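Local coordinates for protein translation initiation factor eIF2B subunit beta (Schizosaccharomyces pombe, PDB 5B04) that serves as a component of the eIF2B complex, which catalyses the exchange of GDP for GTP on the gamma subunit of initiation factor eIF2, at residues Arg90-Glu95 with Ala177-Gly182; Leu288-Leu293 with Pro324-Asp329; Lys341-Asn346 with Ala354-Pro359. All coordinates share one frame; numbering follows the deposited sequence.

Interaction 1. Residues Arg90-Glu95 with Ala177-Gly182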
loop_
_atom_site.group_PDB
_atom_site.type_symbol
_atom_site.label_atom_id
_atom_site.label_comp_id
_atom_site.label_asym_id
_atom_site.label_seq_id
_atom_site.Cartn_x
_atom_site.Cartn_y
_atom_site.Cartn_z
ATOM N N ARG C 90 22.854 9.208 35.709
ATOM C CA ARG C 90 23.866 8.352 35.101
ATOM C C ARG C 90 25.149 9.143 34.868
ATOM O O ARG C 90 26.250 8.591 34.899
ATOM C CB ARG C 90 23.359 7.752 33.786
ATOM C CG ARG C 90 24.384 6.881 33.073
ATOM C CD ARG C 90 23.754 6.018 31.995
ATOM N NE ARG C 90 24.765 5.285 31.239
ATOM C CZ ARG C 90 24.576 4.085 30.701
ATOM N NH1 ARG C 90 23.409 3.470 30.839
ATOM N NH2 ARG C 90 25.556 3.496 30.029
ATOM N N LEU C 91 24.992 10.444 34.640
ATOM C CA LEU C 91 26.126 11.350 34.510
ATOM C C LEU C 91 26.957 11.306 35.786
ATOM O O LEU C 91 28.178 11.199 35.738
ATOM C CB LEU C 91 25.639 12.775 34.230
ATOM C CG LEU C 91 26.567 13.829 33.616
ATOM C CD1 LEU C 91 25.732 15.016 33.174
ATOM C CD2 LEU C 91 27.658 14.285 34.574
ATOM N N ILE C 92 26.310 11.403 36.924
ATOM C CA ILE C 92 27.049 11.300 38.149
ATOM C C ILE C 92 27.667 9.938 38.397
ATOM O O ILE C 92 28.848 9.854 38.665
ATOM C CB ILE C 92 26.113 11.612 39.305
ATOM C CG1 ILE C 92 25.532 13.001 39.129
ATOM C CG2 ILE C 92 26.844 11.528 40.619
ATOM C CD1 ILE C 92 24.312 13.233 39.972
ATOM N N ARG C 93 26.896 8.873 38.254
ATOM C CA ARG C 93 27.391 7.582 38.671
ATOM C C ARG C 93 28.562 7.194 37.834
ATOM O O ARG C 93 29.587 6.782 38.336
ATOM C CB ARG C 93 26.322 6.522 38.512
ATOM C CG ARG C 93 24.979 6.897 39.090
ATOM C CD ARG C 93 24.365 5.707 39.793
ATOM N NE ARG C 93 22.912 5.751 39.850
ATOM C CZ ARG C 93 22.132 6.125 38.846
ATOM N NH1 ARG C 93 22.664 6.507 37.702
ATOM N NH2 ARG C 93 20.817 6.123 38.985
ATOM N N GLU C 94 28.414 7.347 36.535
ATOM C CA GLU C 94 29.461 6.932 35.640
ATOM C C GLU C 94 30.684 7.789 35.824
ATOM O O GLU C 94 31.792 7.291 35.827
ATOM C CB GLU C 94 28.975 6.913 34.193
ATOM C CG GLU C 94 27.623 6.233 34.007
ATOM C CD GLU C 94 27.711 4.751 33.664
ATOM O OE1 GLU C 94 28.348 4.399 32.648
ATOM O OE2 GLU C 94 27.126 3.933 34.401
ATOM N N GLU C 95 30.482 9.086 35.979
ATOM C CA GLU C 95 31.615 9.971 36.118
ATOM C C GLU C 95 32.347 9.624 37.380
ATOM O O GLU C 95 33.553 9.453 37.384
ATOM C CB GLU C 95 31.126 11.412 36.162
ATOM C CG GLU C 95 32.034 12.408 36.858
ATOM C CD GLU C 95 33.493 12.126 36.632
ATOM O OE1 GLU C 95 33.926 12.126 35.471
ATOM O OE2 GLU C 95 34.209 11.904 37.620
ATOM N N ALA C 177 31.927 20.590 39.288
ATOM C CA ALA C 177 32.492 21.147 38.067
ATOM C C ALA C 177 32.139 20.260 36.876
ATOM O O ALA C 177 31.676 20.754 35.850
ATOM C CB ALA C 177 33.999 21.317 38.173
ATOM N N VAL C 178 32.346 18.953 37.017
ATOM C CA VAL C 178 32.067 18.028 35.921
ATOM C C VAL C 178 30.564 17.765 35.782
ATOM O O VAL C 178 30.058 17.619 34.669
ATOM C CB VAL C 178 32.834 16.683 36.093
ATOM C CG1 VAL C 178 32.575 16.062 37.452
ATOM C CG2 VAL C 178 32.478 15.705 34.979
ATOM N N ILE C 179 29.849 17.727 36.905
ATOM C CA ILE C 179 28.405 17.506 36.871
ATOM C C ILE C 179 27.693 18.663 36.175
ATOM O O ILE C 179 26.846 18.447 35.308
ATOM C CB ILE C 179 27.815 17.323 38.286
ATOM C CG1 ILE C 179 28.451 16.117 38.980
ATOM C CG2 ILE C 179 26.305 17.151 38.219
ATOM C CD1 ILE C 179 28.390 14.841 38.174
ATOM N N ILE C 180 28.044 19.888 36.552
ATOM C CA ILE C 180 27.485 21.075 35.912
ATOM C C ILE C 180 27.898 21.125 34.443
ATOM O O ILE C 180 27.116 21.531 33.581
ATOM C CB ILE C 180 27.927 22.370 36.630
ATOM C CG1 ILE C 180 27.352 22.414 38.046
ATOM C CG2 ILE C 180 27.486 23.603 35.852
ATOM C CD1 ILE C 180 27.566 23.734 38.757
ATOM N N SER C 181 29.126 20.695 34.166
ATOM C CA SER C 181 29.626 20.624 32.797
ATOM C C SER C 181 28.725 19.748 31.934
ATOM O O SER C 181 28.178 20.208 30.933
ATOM C CB SER C 181 31.059 20.089 32.771
ATOM O OG SER C 181 31.484 19.829 31.444
ATOM N N GLY C 182 28.565 18.492 32.338
ATOM C CA GLY C 182 27.740 17.547 31.609
ATOM C C GLY C 182 26.291 17.979 31.481
ATOM O O GLY C 182 25.639 17.697 30.477
#
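Val178, near the start of helix 176-190, meets Glu95 of helix 79-102. Their side chains approach from opposite directions, and both methyls of the valine abut CG of the glutamate: CG1 of Val178 lies 3.7 Å from CG of Glu95. A chi1 of 155° swings CG of Glu95 away from its own N and brings it up to the valine, while the charged end contributes no hydrogen bond to the other segment. A glutamate suits this partly exposed place because its stem is apolar.

Ile179, next in line, touches two residues of the partner segment. Its CB does not aim straight across, but CG1 stands anti to the carbonyl carbon (chi1 -60°) and a second bend brings CD1 over to the partner helix. There that methyl sits 3.5 Å from CG1 of Ile92, whose chain crosses it at about a right angle, and 3.7 Å from CD2 of Leu91, which slides past it in the opposite direction. The longer branch of an isoleucine carries a methyl far enough to touch two neighbours. Behind the pair, Ile49 of helix 34-51 packs on Ile179, and Val57 and Leu60 of helix 57-74 pack on Ile92.

One turn later comes Gly182, where the other methyl of Leu91 settles: CD1 of Leu91 is 3.5 Å from C of Gly182. A CB at this position would point directly into that methyl, so the bare backbone suits the place. The axes of the two short segments approach to 9.9 Å at 137°, inclined but more antiparallel than parallel. Apolar contacts join them, with no hydrogen bond between these segments, a helix-on-helix packing consistent with the N-terminal helical domain of the eIF2B alpha/beta/delta family.

Interaction 2. Residues Leu288-Leu293 with Pro324-Asp329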
loop_
_atom_site.group_PDB
_atom_site.type_symbol
_atom_site.label_atom_id
_atom_site.label_comp_id
_atom_site.label_asym_id
_atom_site.label_seq_id
_atom_site.Cartn_x
_atom_site.Cartn_y
_atom_site.Cartn_z
ATOM N N LEU C 288 7.474 5.756 24.665
ATOM C CA LEU C 288 7.523 5.003 25.912
ATOM C C LEU C 288 8.459 3.801 25.842
ATOM O O LEU C 288 9.142 3.589 24.839
ATOM C CB LEU C 288 6.120 4.548 26.306
ATOM C CG LEU C 288 5.129 5.694 26.512
ATOM C CD1 LEU C 288 3.796 5.160 26.987
ATOM C CD2 LEU C 288 5.682 6.723 27.490
ATOM N N GLY C 289 8.481 3.022 26.918
ATOM C CA GLY C 289 9.414 1.920 27.061
ATOM C C GLY C 289 9.249 0.799 26.052
ATOM O O GLY C 289 10.235 0.216 25.601
ATOM N N ASN C 290 8.006 0.495 25.696
ATOM C CA ASN C 290 7.735 -0.590 24.760
ATOM C C ASN C 290 7.862 -0.142 23.308
ATOM O O ASN C 290 7.667 -0.933 22.386
ATOM C CB ASN C 290 6.340 -1.172 25.003
ATOM C CG ASN C 290 5.230 -0.240 24.557
ATOM O OD1 ASN C 290 5.374 0.981 24.599
ATOM N ND2 ASN C 290 4.113 -0.816 24.129
ATOM N N GLY C 291 8.188 1.131 23.113
ATOM C CA GLY C 291 8.346 1.681 21.781
ATOM C C GLY C 291 7.084 2.356 21.287
ATOM O O GLY C 291 7.045 2.889 20.177
ATOM N N GLY C 292 6.043 2.328 22.114
ATOM C CA GLY C 292 4.784 2.965 21.777
ATOM C C GLY C 292 4.920 4.473 21.740
ATOM O O GLY C 292 5.846 5.036 22.323
ATOM N N LEU C 293 3.995 5.134 21.052
ATOM C CA LEU C 293 4.046 6.584 20.926
ATOM C C LEU C 293 2.954 7.280 21.723
ATOM O O LEU C 293 1.765 7.039 21.512
ATOM C CB LEU C 293 3.938 7.002 19.458
ATOM C CG LEU C 293 5.013 6.526 18.485
ATOM C CD1 LEU C 293 4.912 7.306 17.185
ATOM C CD2 LEU C 293 6.397 6.666 19.093
ATOM N N PRO C 324 11.621 5.385 29.624
ATOM C CA PRO C 324 11.623 3.949 29.927
ATOM C C PRO C 324 10.325 3.434 30.550
ATOM O O PRO C 324 10.154 2.218 30.643
ATOM C CB PRO C 324 12.782 3.811 30.917
ATOM C CG PRO C 324 12.831 5.124 31.604
ATOM C CD PRO C 324 12.458 6.147 30.567
ATOM N N VAL C 325 9.436 4.329 30.968
ATOM C CA VAL C 325 8.195 3.915 31.620
ATOM C C VAL C 325 7.345 3.043 30.699
ATOM O O VAL C 325 7.212 3.326 29.508
ATOM C CB VAL C 325 7.360 5.127 32.086
ATOM C CG1 VAL C 325 8.003 5.780 33.298
ATOM C CG2 VAL C 325 7.190 6.128 30.957
ATOM N N TYR C 326 6.782 1.976 31.255
ATOM C CA TYR C 326 5.965 1.058 30.473
ATOM C C TYR C 326 4.488 1.432 30.548
ATOM O O TYR C 326 3.942 1.606 31.637
ATOM C CB TYR C 326 6.163 -0.384 30.944
ATOM C CG TYR C 326 5.560 -1.407 30.009
ATOM C CD1 TYR C 326 6.272 -1.876 28.914
ATOM C CD2 TYR C 326 4.276 -1.896 30.215
ATOM C CE1 TYR C 326 5.727 -2.805 28.052
ATOM C CE2 TYR C 326 3.721 -2.828 29.356
ATOM C CZ TYR C 326 4.452 -3.278 28.277
ATOM O OH TYR C 326 3.909 -4.205 27.416
ATOM N N PRO C 327 3.839 1.552 29.381
ATOM C CA PRO C 327 2.415 1.894 29.286
ATOM C C PRO C 327 1.506 0.794 29.825
ATOM O O PRO C 327 0.818 0.137 29.043
ATOM C CB PRO C 327 2.200 2.082 27.782
ATOM C CG PRO C 327 3.265 1.260 27.145
ATOM C CD PRO C 327 4.451 1.369 28.054
ATOM N N TYR C 328 1.506 0.599 31.140
ATOM C CA TYR C 328 0.648 -0.401 31.765
ATOM C C TYR C 328 -0.825 -0.096 31.523
ATOM O O TYR C 328 -1.593 -0.969 31.119
ATOM C CB TYR C 328 0.921 -0.485 33.268
ATOM C CG TYR C 328 2.186 -1.228 33.631
ATOM C CD1 TYR C 328 2.266 -2.608 33.496
ATOM C CD2 TYR C 328 3.295 -0.552 34.124
ATOM C CE1 TYR C 328 3.418 -3.293 33.833
ATOM C CE2 TYR C 328 4.451 -1.229 34.463
ATOM C CZ TYR C 328 4.507 -2.598 34.316
ATOM O OH TYR C 328 5.657 -3.276 34.652
ATOM N N ASP C 329 -1.212 1.150 31.773
ATOM C CA ASP C 329 -2.589 1.578 31.563
ATOM C C ASP C 329 -2.629 2.866 30.750
ATOM O O ASP C 329 -2.179 3.915 31.210
ATOM C CB ASP C 329 -3.300 1.777 32.903
ATOM C CG ASP C 329 -4.811 1.806 32.765
ATOM O OD1 ASP C 329 -5.309 1.937 31.627
ATOM O OD2 ASP C 329 -5.506 1.704 33.798
#
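The tight turn of a beta hairpin, a type I beta turn from Leu288 to Gly291, rests here on the loop 324-329, and one backbone hydrogen bond ties them: Gly289 N gives its hydrogen to Val325 O at 2.9 Å. The bond is fairly straight at the hydrogen (156°), although the donor stands above the carbonyl plane. Gly289 suits the spot because a CB would be directed into Pro324 O.

Flanking this bond, Leu288 spreads its two methyls over the loop. CD1 of Leu288 lies 3.6 Å from CB of Pro327, while CD2 reaches CG2 of Val325 at 3.8 Å; Ile333 of the following helix packs on both Leu288 and Pro327.

The hairpin joins strands 286-287 and 293-296, and an Asx turn reinforces its bend: OD1 of Asn290 accepts from Gly292 N at 2.9 Å. Placing CG between the backbone N and the carbonyl carbon (chi1 72°) lets this amide curl back over its own turn. The same oxygen lies 3.3 Å from CG of Pro327, whereas CB of Asn290 approaches CE1 of Tyr326 obliquely at 3.5 Å. ND2 of Asn290 is hydrogen-bonded to the hydroxyl of Tyr363. Exchanging Asn290 for an alanine would probably leave Gly292 N without this acceptor and the Tyr363 hydroxyl without its amide partner, and open a gap beside CG of Pro327. Pro327 suits its place as a compact apolar ring that meets both Leu288 and Asn290. Beyond the contact, Asp329 caps helix 330-333 and makes a salt bridge to the chain of another protein in the assembly.

Interaction 3. Residues Lys341-Asn346 with Ala354-Pro359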
loop_
_atom_site.group_PDB
_atom_site.type_symbol
_atom_site.label_atom_id
_atom_site.label_comp_id
_atom_site.label_asym_id
_atom_site.label_seq_id
_atom_site.Cartn_x
_atom_site.Cartn_y
_atom_site.Cartn_z
ATOM N N LYS C 341 -12.755 23.276 23.725
ATOM C CA LYS C 341 -12.127 23.195 22.409
ATOM C C LYS C 341 -13.013 22.508 21.371
ATOM O O LYS C 341 -12.845 22.714 20.168
ATOM C CB LYS C 341 -10.789 22.460 22.513
ATOM C CG LYS C 341 -9.805 23.100 23.480
ATOM C CD LYS C 341 -9.225 24.384 22.906
ATOM C CE LYS C 341 -8.431 25.149 23.951
ATOM N NZ LYS C 341 -9.307 25.673 25.036
ATOM N N ILE C 342 -13.955 21.695 21.838
ATOM C CA ILE C 342 -14.819 20.932 20.944
ATOM C C ILE C 342 -16.227 21.515 20.876
ATOM O O ILE C 342 -16.714 21.865 19.800
ATOM C CB ILE C 342 -14.907 19.459 21.380
ATOM C CG1 ILE C 342 -13.549 18.776 21.222
ATOM C CG2 ILE C 342 -15.960 18.728 20.573
ATOM C CD1 ILE C 342 -13.581 17.289 21.493
ATOM N N MET C 343 -16.876 21.610 22.031
ATOM C CA MET C 343 -18.222 22.164 22.114
ATOM C C MET C 343 -18.192 23.534 22.781
ATOM O O MET C 343 -17.510 23.729 23.787
ATOM C CB MET C 343 -19.148 21.218 22.883
ATOM C CG MET C 343 -20.552 21.757 23.106
ATOM S SD MET C 343 -21.511 21.893 21.585
ATOM C CE MET C 343 -21.727 20.165 21.171
ATOM N N SER C 344 -18.930 24.481 22.214
ATOM C CA SER C 344 -18.970 25.835 22.751
ATOM C C SER C 344 -19.738 25.877 24.067
ATOM O O SER C 344 -20.680 25.112 24.272
ATOM C CB SER C 344 -19.593 26.794 21.739
ATOM O OG SER C 344 -19.553 28.126 22.218
ATOM N N PHE C 345 -19.331 26.778 24.954
ATOM C CA PHE C 345 -19.914 26.858 26.287
ATOM C C PHE C 345 -21.298 27.501 26.276
ATOM O O PHE C 345 -22.117 27.231 27.153
ATOM C CB PHE C 345 -18.985 27.632 27.223
ATOM C CG PHE C 345 -19.460 27.684 28.647
ATOM C CD1 PHE C 345 -19.303 26.591 29.484
ATOM C CD2 PHE C 345 -20.055 28.828 29.151
ATOM C CE1 PHE C 345 -19.736 26.637 30.796
ATOM C CE2 PHE C 345 -20.491 28.879 30.462
ATOM C CZ PHE C 345 -20.330 27.783 31.285
ATOM N N ASN C 346 -21.563 28.344 25.281
ATOM C CA ASN C 346 -22.863 29.004 25.189
ATOM C C ASN C 346 -23.953 28.045 24.718
ATOM O O ASN C 346 -25.124 28.412 24.639
ATOM C CB ASN C 346 -22.792 30.224 24.263
ATOM C CG ASN C 346 -22.396 29.866 22.850
ATOM O OD1 ASN C 346 -21.429 29.142 22.632
ATOM N ND2 ASN C 346 -23.142 30.378 21.878
ATOM N N ALA C 354 -25.155 16.171 27.639
ATOM C CA ALA C 354 -24.201 15.335 26.922
ATOM C C ALA C 354 -22.822 15.333 27.570
ATOM O O ALA C 354 -22.419 16.300 28.216
ATOM C CB ALA C 354 -24.096 15.785 25.473
ATOM N N GLU C 355 -22.106 14.230 27.385
ATOM C CA GLU C 355 -20.734 14.101 27.850
ATOM C C GLU C 355 -19.776 14.530 26.746
ATOM O O GLU C 355 -19.713 13.896 25.693
ATOM C CB GLU C 355 -20.451 12.660 28.280
ATOM C CG GLU C 355 -19.025 12.393 28.724
ATOM C CD GLU C 355 -18.851 10.993 29.284
ATOM O OE1 GLU C 355 -19.073 10.809 30.498
ATOM O OE2 GLU C 355 -18.498 10.078 28.510
ATOM N N ILE C 356 -19.041 15.613 26.977
ATOM C CA ILE C 356 -18.109 16.115 25.972
ATOM C C ILE C 356 -16.670 15.834 26.389
ATOM O O ILE C 356 -16.235 16.237 27.467
ATOM C CB ILE C 356 -18.285 17.627 25.721
ATOM C CG1 ILE C 356 -19.638 17.917 25.063
ATOM C CG2 ILE C 356 -17.179 18.141 24.821
ATOM C CD1 ILE C 356 -20.790 18.091 26.033
ATOM N N LEU C 357 -15.935 15.141 25.524
ATOM C CA LEU C 357 -14.592 14.682 25.853
ATOM C C LEU C 357 -13.551 15.171 24.851
ATOM O O LEU C 357 -13.657 14.911 23.654
ATOM C CB LEU C 357 -14.566 13.155 25.922
ATOM C CG LEU C 357 -15.604 12.523 26.850
ATOM C CD1 LEU C 357 -15.600 11.009 26.714
ATOM C CD2 LEU C 357 -15.350 12.937 28.290
ATOM N N ASN C 358 -12.540 15.874 25.353
ATOM C CA ASN C 358 -11.460 16.374 24.511
ATOM C C ASN C 358 -10.089 15.898 24.981
ATOM O O ASN C 358 -9.410 16.593 25.736
ATOM C CB ASN C 358 -11.484 17.903 24.464
ATOM C CG ASN C 358 -10.331 18.482 23.662
ATOM O OD1 ASN C 358 -9.873 17.883 22.688
ATOM N ND2 ASN C 358 -9.849 19.647 24.077
ATOM N N PRO C 359 -9.680 14.700 24.543
ATOM C CA PRO C 359 -8.312 14.247 24.808
ATOM C C PRO C 359 -7.335 14.911 23.846
ATOM O O PRO C 359 -7.664 15.065 22.670
ATOM C CB PRO C 359 -8.391 12.739 24.567
ATOM C CG PRO C 359 -9.481 12.586 23.563
ATOM C CD PRO C 359 -10.483 13.674 23.854
#
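Ile342 faces Ile356 and Asn358 of strand 354-364. Its CB is 4.3 Å from CG2 of Ile356, a loose apolar contact. With CG1 anti to the carbonyl carbon (chi1 -66°) and the chain extended beyond, the side chain turns along Asn358: CG1 of Ile342 lies 3.9 Å from CB of Asn358, and CD1 comes to 3.7 Å from that same CB while also lying beside the backbone O of Leu357. The long arm of an isoleucine suits this course, since the asparagine presents its aliphatic CB and keeps its amide for other partners.

That amide is held from outside the two segments, ND2 of Asn358 donating to Ser338 O and to Asn243 OD1; CB of Lys341 merely packs against it, 3.4 Å from ND2. Next along, Met343 sets its CB 4.0 Å from CG1 of Ile356 and packs on Leu350 and Ile351 of helix 348-352. In sequence the loop 341-346 follows strand 336-337 and precedes that helix. Strand 354-364 lies between 293-296 and 336-337, antiparallel to both, and its Ala354-Ile356 part pairs in parallel with a strand of the delta subunit.

In the fold
The three contacts follow one another along the chain, interaction 1 closing before interaction 2 opens and interaction 2 before interaction 3. Interactions 1 and 3 lie on opposite sides of the chain's centre, their centres about 47 Å apart; the centre of interaction 2 is about 27 Å from that of the first and about 29 Å from that of the third. None touches another directly, yet elements are shared. Helix 79-102, which carries 90-95, also packs on Pro324 and Val325. The hairpin of 288-293 leads into strand 293-296, sheet neighbour of strand 354-364, which carries one segment of interaction 3. The series thus runs from the helical region to a sheet that continues into the delta subunit.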